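Immunity protein (Neisseria meningitidis, PDB 4Q7O) probably protects the bacterium that makes it by neutralising the toxin of a contact-dependent growth-inhibition system. Local coordinates at residues A107-Y110 against F111-I115; D38-L41 against E42-N46. All blocks are in the same frame, centred on the assembly; numbering follows the deposited sequence.

Contact 1 (A107-Y110 against F111-I115); sequences AYHY and FNIAI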
ATOM      1  N   ALA B 107      -4.925  -4.986 -14.136  1.00  6.03           N
ATOM      2  CA  ALA B 107      -5.769  -3.979 -13.491  1.00  6.23           C
ATOM      3  C   ALA B 107      -7.207  -4.467 -13.329  1.00  6.11           C
ATOM      4  O   ALA B 107      -7.797  -4.323 -12.257  1.00  6.95           O
ATOM      5  CB  ALA B 107      -5.742  -2.673 -14.259  1.00  7.78           C
ATOM      6  N   TYR B 108      -7.776  -5.051 -14.380  1.00  6.90           N
ATOM      7  CA  TYR B 108      -9.125  -5.601 -14.262  1.00  7.27           C
ATOM      8  C   TYR B 108      -9.222  -6.699 -13.201  1.00  7.61           C
ATOM      9  O   TYR B 108     -10.208  -6.783 -12.480  1.00  8.22           O
ATOM     10  CB  TYR B 108      -9.640  -6.106 -15.609  1.00  9.88           C
ATOM     11  CG  TYR B 108     -10.357  -5.041 -16.396  1.00 13.23           C
ATOM     12  CD1 TYR B 108     -11.703  -4.761 -16.163  1.00 15.76           C
ATOM     13  CD2 TYR B 108      -9.700  -4.309 -17.367  1.00 15.61           C
ATOM     14  CE1 TYR B 108     -12.369  -3.783 -16.883  1.00 17.25           C
ATOM     15  CE2 TYR B 108     -10.363  -3.329 -18.098  1.00 15.75           C
ATOM     16  CZ  TYR B 108     -11.692  -3.071 -17.851  1.00 17.50           C
ATOM     17  OH  TYR B 108     -12.343  -2.092 -18.567  1.00 20.38           O
ATOM     18  N   HIS B 109      -8.195  -7.537 -13.125  1.00  7.76           N
ATOM     19  CA  HIS B 109      -8.071  -8.558 -12.087  1.00  8.08           C
ATOM     20  C   HIS B 109      -8.157  -7.901 -10.707  1.00  7.12           C
ATOM     21  O   HIS B 109      -8.960  -8.305  -9.863  1.00  7.77           O
ATOM     22  CB  HIS B 109      -6.733  -9.280 -12.303  1.00 10.40           C
ATOM     23  CG  HIS B 109      -6.396 -10.331 -11.290  1.00 15.29           C
ATOM     24  ND1 HIS B 109      -7.057 -11.538 -11.215  1.00 18.16           N
ATOM     25  CD2 HIS B 109      -5.402 -10.388 -10.373  1.00 16.72           C
ATOM     26  CE1 HIS B 109      -6.509 -12.279 -10.266  1.00 17.80           C
ATOM     27  NE2 HIS B 109      -5.501 -11.606  -9.742  1.00 18.41           N
ATOM     28  N   TYR B 110      -7.362  -6.860 -10.485  1.00  6.22           N
ATOM     29  CA  TYR B 110      -7.416  -6.150  -9.209  1.00  5.83           C
ATOM     30  C   TYR B 110      -8.769  -5.499  -8.946  1.00  6.00           C
ATOM     31  O   TYR B 110      -9.276  -5.559  -7.832  1.00  7.06           O
ATOM     32  CB  TYR B 110      -6.332  -5.083  -9.138  1.00  5.72           C
ATOM     33  CG  TYR B 110      -4.926  -5.597  -8.931  1.00  5.94           C
ATOM     34  CD1 TYR B 110      -4.660  -6.622  -8.029  1.00  7.36           C
ATOM     35  CD2 TYR B 110      -3.856  -5.032  -9.622  1.00  5.31           C
ATOM     36  CE1 TYR B 110      -3.371  -7.075  -7.822  1.00  7.24           C
ATOM     37  CE2 TYR B 110      -2.555  -5.482  -9.420  1.00  6.02           C
ATOM     38  CZ  TYR B 110      -2.322  -6.506  -8.524  1.00  6.44           C
ATOM     39  OH  TYR B 110      -1.043  -6.953  -8.313  1.00  7.62           O
ATOM     40  N   PHE B 111      -9.342  -4.859  -9.958  1.00  5.56           N
ATOM     41  CA  PHE B 111     -10.624  -4.181  -9.774  1.00  6.65           C
ATOM     42  C   PHE B 111     -11.743  -5.164  -9.441  1.00  7.50           C
ATOM     43  O   PHE B 111     -12.626  -4.872  -8.634  1.00  7.45           O
ATOM     44  CB  PHE B 111     -10.980  -3.333 -10.999  1.00  8.30           C
ATOM     45  CG  PHE B 111     -10.391  -1.952 -10.964  1.00  9.08           C
ATOM     46  CD1 PHE B 111      -9.022  -1.762 -10.797  1.00 10.43           C
ATOM     47  CD2 PHE B 111     -11.206  -0.837 -11.078  1.00 10.33           C
ATOM     48  CE1 PHE B 111      -8.480  -0.485 -10.759  1.00 11.04           C
ATOM     49  CE2 PHE B 111     -10.670   0.442 -11.041  1.00 11.12           C
ATOM     50  CZ  PHE B 111      -9.307   0.617 -10.884  1.00 11.06           C
ATOM     51  N   ASN B 112     -11.697  -6.337 -10.055  1.00  6.88           N
ATOM     52  CA  ASN B 112     -12.706  -7.350  -9.804  1.00  7.21           C
ATOM     53  C   ASN B 112     -12.593  -7.871  -8.370  1.00  7.70           C
ATOM     54  O   ASN B 112     -13.600  -8.103  -7.694  1.00  9.52           O
ATOM     55  CB  ASN B 112     -12.571  -8.486 -10.815  1.00 10.30           C
ATOM     56  CG  ASN B 112     -13.727  -9.445 -10.750  1.00 15.53           C
ATOM     57  OD1 ASN B 112     -14.885  -9.063 -10.953  1.00 17.77           O
ATOM     58  ND2 ASN B 112     -13.426 -10.702 -10.479  1.00 18.68           N
ATOM     59  N   ILE B 113     -11.360  -8.031  -7.902  1.00  7.19           N
ATOM     60  CA  ILE B 113     -11.121  -8.417  -6.514  1.00  6.57           C
ATOM     61  C   ILE B 113     -11.547  -7.317  -5.540  1.00  7.16           C
ATOM     62  O   ILE B 113     -12.215  -7.580  -4.535  1.00  7.32           O
ATOM     63  CB  ILE B 113      -9.646  -8.785  -6.293  1.00  7.18           C
ATOM     64  CG1 ILE B 113      -9.286 -10.037  -7.097  1.00  8.53           C
ATOM     65  CG2 ILE B 113      -9.363  -9.013  -4.819  1.00  8.47           C
ATOM     66  CD1 ILE B 113      -7.795 -10.296  -7.173  1.00 10.62           C
ATOM     67  N   ALA B 114     -11.172  -6.079  -5.846  1.00  6.56           N
ATOM     68  CA  ALA B 114     -11.517  -4.941  -4.992  1.00  6.79           C
ATOM     69  C   ALA B 114     -13.023  -4.728  -4.866  1.00  7.11           C
ATOM     70  O   ALA B 114     -13.529  -4.480  -3.772  1.00  7.43           O
ATOM     71  CB  ALA B 114     -10.846  -3.675  -5.487  1.00  7.73           C
ATOM     72  N   ILE B 115     -13.748  -4.817  -5.974  1.00  7.47           N
ATOM     73  CA  ILE B 115     -15.189  -4.593  -5.909  1.00  7.77           C
ATOM     74  C   ILE B 115     -15.883  -5.744  -5.176  1.00  6.81           C
ATOM     75  O   ILE B 115     -16.893  -5.546  -4.509  1.00  7.87           O
ATOM     76  CB  ILE B 115     -15.802  -4.306  -7.295  1.00  9.29           C
ATOM     77  CG1 ILE B 115     -17.135  -3.554  -7.145  1.00  8.34           C
ATOM     78  CG2 ILE B 115     -15.961  -5.588  -8.118  1.00 10.07           C
ATOM     79  CD1 ILE B 115     -17.732  -3.132  -8.483  1.00  9.71           C
TER
HETATM   80  O   HOH W   1     -10.218 -11.212 -10.468  1.00 20.81           O

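Contact 2 (D38-L41 against E42-N46); sequences DTLL and ECFKN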
ATOM      1  N   ASP B  38     -20.551   6.374  -3.308  1.00 11.57           N
ATOM      2  CA  ASP B  38     -20.953   6.667  -4.685  1.00 12.08           C
ATOM      3  C   ASP B  38     -19.739   7.023  -5.547  1.00 11.06           C
ATOM      4  O   ASP B  38     -19.640   6.601  -6.700  1.00 11.53           O
ATOM      5  CB  ASP B  38     -21.985   7.795  -4.739  1.00 15.19           C
ATOM      6  CG  ASP B  38     -23.367   7.352  -4.298  1.00 19.58           C
ATOM      7  OD1 ASP B  38     -23.608   6.129  -4.207  1.00 21.12           O
ATOM      8  OD2 ASP B  38     -24.215   8.237  -4.055  1.00 21.53           O
ATOM      9  N   THR B  39     -18.812   7.790  -4.987  1.00 10.69           N
ATOM     10  CA  THR B  39     -17.561   8.092  -5.689  1.00 10.20           C
ATOM     11  C   THR B  39     -16.738   6.829  -5.956  1.00  9.75           C
ATOM     12  O   THR B  39     -16.212   6.639  -7.057  1.00  9.86           O
ATOM     13  CB  THR B  39     -16.735   9.114  -4.908  1.00 10.01           C
ATOM     14  OG1 THR B  39     -17.441  10.361  -4.912  1.00 11.38           O
ATOM     15  CG2 THR B  39     -15.346   9.300  -5.527  1.00  9.93           C
ATOM     16  N   LEU B  40     -16.633   5.960  -4.959  1.00  9.60           N
ATOM     17  CA  LEU B  40     -15.935   4.691  -5.159  1.00  9.42           C
ATOM     18  C   LEU B  40     -16.563   3.870  -6.289  1.00  9.15           C
ATOM     19  O   LEU B  40     -15.850   3.282  -7.095  1.00  8.71           O
ATOM     20  CB  LEU B  40     -15.906   3.885  -3.865  1.00  9.69           C
ATOM     21  CG  LEU B  40     -15.165   2.546  -3.905  1.00 10.98           C
ATOM     22  CD1 LEU B  40     -13.687   2.724  -4.269  1.00 13.53           C
ATOM     23  CD2 LEU B  40     -15.311   1.839  -2.569  1.00 12.10           C
ATOM     24  N   LEU B  41     -17.892   3.837  -6.353  1.00  9.14           N
ATOM     25  CA  LEU B  41     -18.572   3.154  -7.449  1.00  9.90           C
ATOM     26  C   LEU B  41     -18.176   3.734  -8.808  1.00  8.78           C
ATOM     27  O   LEU B  41     -17.959   2.984  -9.760  1.00  9.86           O
ATOM     28  CB  LEU B  41     -20.094   3.170  -7.259  1.00 12.57           C
ATOM     29  CG  LEU B  41     -20.618   2.210  -6.193  1.00 15.47           C
ATOM     30  CD1 LEU B  41     -22.113   2.378  -6.040  1.00 17.25           C
ATOM     31  CD2 LEU B  41     -20.293   0.786  -6.565  1.00 17.07           C
ATOM     32  N   GLU B  42     -18.046   5.059  -8.892  1.00  9.31           N
ATOM     33  CA  GLU B  42     -17.621   5.690 -10.145  1.00 10.19           C
ATOM     34  C   GLU B  42     -16.178   5.319 -10.483  1.00 10.28           C
ATOM     35  O   GLU B  42     -15.845   5.083 -11.648  1.00 10.42           O
ATOM     36  CB  GLU B  42     -17.804   7.213 -10.092  1.00 11.49           C
ATOM     37  CG  GLU B  42     -19.261   7.654  -9.962  1.00 14.03           C
ATOM     38  CD  GLU B  42     -20.148   7.101 -11.061  1.00 17.71           C
ATOM     39  OE1 GLU B  42     -19.797   7.249 -12.250  1.00 19.19           O
ATOM     40  OE2 GLU B  42     -21.196   6.510 -10.730  1.00 20.32           O
ATOM     41  N   CYS B  43     -15.334   5.264  -9.457  1.00  8.73           N
ATOM     42  CA  CYS B  43     -13.966   4.779  -9.603  1.00  8.54           C
ATOM     43  C   CYS B  43     -13.936   3.362 -10.198  1.00  8.43           C
ATOM     44  O   CYS B  43     -13.161   3.085 -11.109  1.00  9.69           O
ATOM     45  CB  CYS B  43     -13.242   4.804  -8.249  1.00  9.94           C
ATOM     46  SG  CYS B  43     -11.621   4.043  -8.248  1.00 12.37           S
ATOM     47  N   PHE B  44     -14.798   2.475  -9.700  1.00  8.17           N
ATOM     48  CA  PHE B  44     -14.894   1.121 -10.246  1.00  8.86           C
ATOM     49  C   PHE B  44     -15.370   1.119 -11.701  1.00  9.81           C
ATOM     50  O   PHE B  44     -14.931   0.297 -12.500  1.00 11.00           O
ATOM     51  CB  PHE B  44     -15.837   0.242  -9.411  1.00  9.24           C
ATOM     52  CG  PHE B  44     -15.247  -0.243  -8.111  1.00  9.70           C
ATOM     53  CD1 PHE B  44     -14.072  -0.981  -8.100  1.00 11.78           C
ATOM     54  CD2 PHE B  44     -15.912  -0.026  -6.910  1.00 10.61           C
ATOM     55  CE1 PHE B  44     -13.548  -1.451  -6.907  1.00 12.22           C
ATOM     56  CE2 PHE B  44     -15.398  -0.497  -5.714  1.00 11.01           C
ATOM     57  CZ  PHE B  44     -14.210  -1.205  -5.714  1.00 12.12           C
ATOM     58  N   LYS B  45     -16.269   2.039 -12.037  1.00 10.95           N
ATOM     59  CA  LYS B  45     -16.879   2.064 -13.370  1.00 11.88           C
ATOM     60  C   LYS B  45     -15.992   2.644 -14.462  1.00 11.83           C
ATOM     61  O   LYS B  45     -16.012   2.171 -15.603  1.00 12.09           O
ATOM     62  CB  LYS B  45     -18.171   2.881 -13.347  1.00 14.46           C
ATOM     63  CG  LYS B  45     -19.325   2.191 -12.689  1.00 17.77           C
ATOM     64  CD  LYS B  45     -20.594   2.972 -12.920  1.00 20.92           C
ATOM     65  CE  LYS B  45     -21.117   3.541 -11.630  1.00 22.63           C
ATOM     66  NZ  LYS B  45     -22.348   4.346 -11.856  1.00 22.96           N
ATOM     67  N   ASN B  46     -15.237   3.683 -14.118  1.00 11.40           N
ATOM     68  CA  ASN B  46     -14.558   4.489 -15.129  1.00 13.01           C
ATOM     69  C   ASN B  46     -13.514   3.718 -15.919  1.00 12.83           C
ATOM     70  O   ASN B  46     -13.210   4.069 -17.051  1.00 13.86           O
ATOM     71  CB  ASN B  46     -13.918   5.733 -14.509  1.00 15.03           C
ATOM     72  CG  ASN B  46     -14.893   6.877 -14.341  1.00 17.58           C
ATOM     73  OD1 ASN B  46     -16.109   6.700 -14.401  1.00 18.90           O
ATOM     74  ND2 ASN B  46     -14.353   8.070 -14.117  1.00 19.55           N
TER
HETATM   75  O   HOH W   2     -21.924   6.098  -8.175  1.00 25.55           O

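Contact 1 (A107-Y110 against F111-I115)
Four consecutive i to i+4 backbone hydrogen bonds join residues 107-110 to 111-115: Phe111 N to Ala107 O, Asn112 N to Tyr108 O, Ile113 N to His109 O and Ala114 N to Tyr110 O. Their N-H...O angles cluster tightly, from 154° to 163°, as expected of a regular alpha-helix.

The side-chain contact is a CH-pi interaction one turn apart. Ile113 CD1 lies over one face of the His109 imidazole, 3.9 Å from the ring centroid, and is shifted toward the rim, where its nearest ring atom is His109 NE2 at 3.7 Å. The histidine has CG anti to the backbone N (chi1 177°), beside its own carbonyl carbon, and its ring points outward from the helix. Ile113 bridges the turn: CG1 sits beside its own backbone N, and the CG1-CD1 arm reaches back to the ring.

This turn belongs to helix 104-121, which starts directly after strand 98-103 and packs among helices 10-18, 37-46 and 126-139. On its buried side, Phe111 CD1 lies 3.2 Å from Ala107 O, an oblique approach, and the same ring meets Phe28 and Tyr60 edge-to-face. Tyr110 sends its hydroxyl to hydrogen bonds with His21 and Asn19.

A water adds a further link, donating to His109 O at 3.2 Å and accepting from Asn112 ND2 at 3.2 Å. That carbonyl therefore has two hydrogen-bond donors, the water and Ile113 N.

Contact 2 (D38-L41 against E42-N46)
Asp38 and Glu42 meet through the backbone and through one water. Glu42 N donates to Asp38 O at 3.1 Å, and the water donates both to that oxygen and to Glu42 OE2, bridging carbonyl and carboxylate. With CG anti to the carbonyl carbon and beside the backbone N (chi1 -64°), the glutamate sets that CG 3.4 Å from Asp38 O. A bend at chi2 then turns OE2 to the water and to Lys45 NZ, whose salt bridge at 2.7 Å arrives on the syn side, 28° out of the carboxylate plane. Two donors thus converge on one oxygen, which would probably stabilise its negative charge.

Thr39 O accepts from Cys43 N in the carbonyl plane. The Thr39 backbone N is bonded to Thr36 OG1, just before the helix.

Leu40 supplies the tightest apolar contact. Its CG, anti to the backbone N, sits 3.5 Å from Phe44 CE2, and both methyls lie 3.9 Å from that atom, so the isopropyl end packs from one side of the ring plane as the two side chains cross. Phe44 CD2 also lies 3.3 Å from Leu40 O, the carbonyl that accepts Phe44 N. Leu40 also packs on helices 22-34 and 104-121.

Leu41 meets the ring from elsewhere: its CA lies at the edge, near the ring plane, whereas Leu41 CD2 remains 4.5 Å from Phe44 CD2. Its carbonyl accepts Lys45 N with a more bent N-H...O angle of 139°, and the lysine's aliphatic chain runs past that oxygen, with CG at 3.3 Å. Leu41 packs on helix 126-139. Such a division, salt bridge outside and leucine and phenylalanine inside, is the hallmark of an amphipathic alpha-helix, here helix 37-46, packed among helices 22-34, 104-121 and 126-139 and against strand 52-55.

Overall arrangement
Contact 2 comes first along the chain, on helix 37-46; contact 1 follows on helix 104-121, after the four strands of the antiparallel sheet. Although far apart in sequence, their centres are only 12 Å apart and they touch directly. The ring of Phe44 is the main junction: its CE1 lies 3.5 Å from Ile115 N and 3.8 Å from Ala114 CB. Beside it, Phe111 CE2 approaches Cys43 O to 3.6 Å. Tyr136 of helix 126-139 serves both, packing on Phe111 and bonding to Phe44 O, while Tyr60 of strand 58-62 joins Phe111 and Cys43 O. Helices from before and after the sheet thereby share one aromatic core.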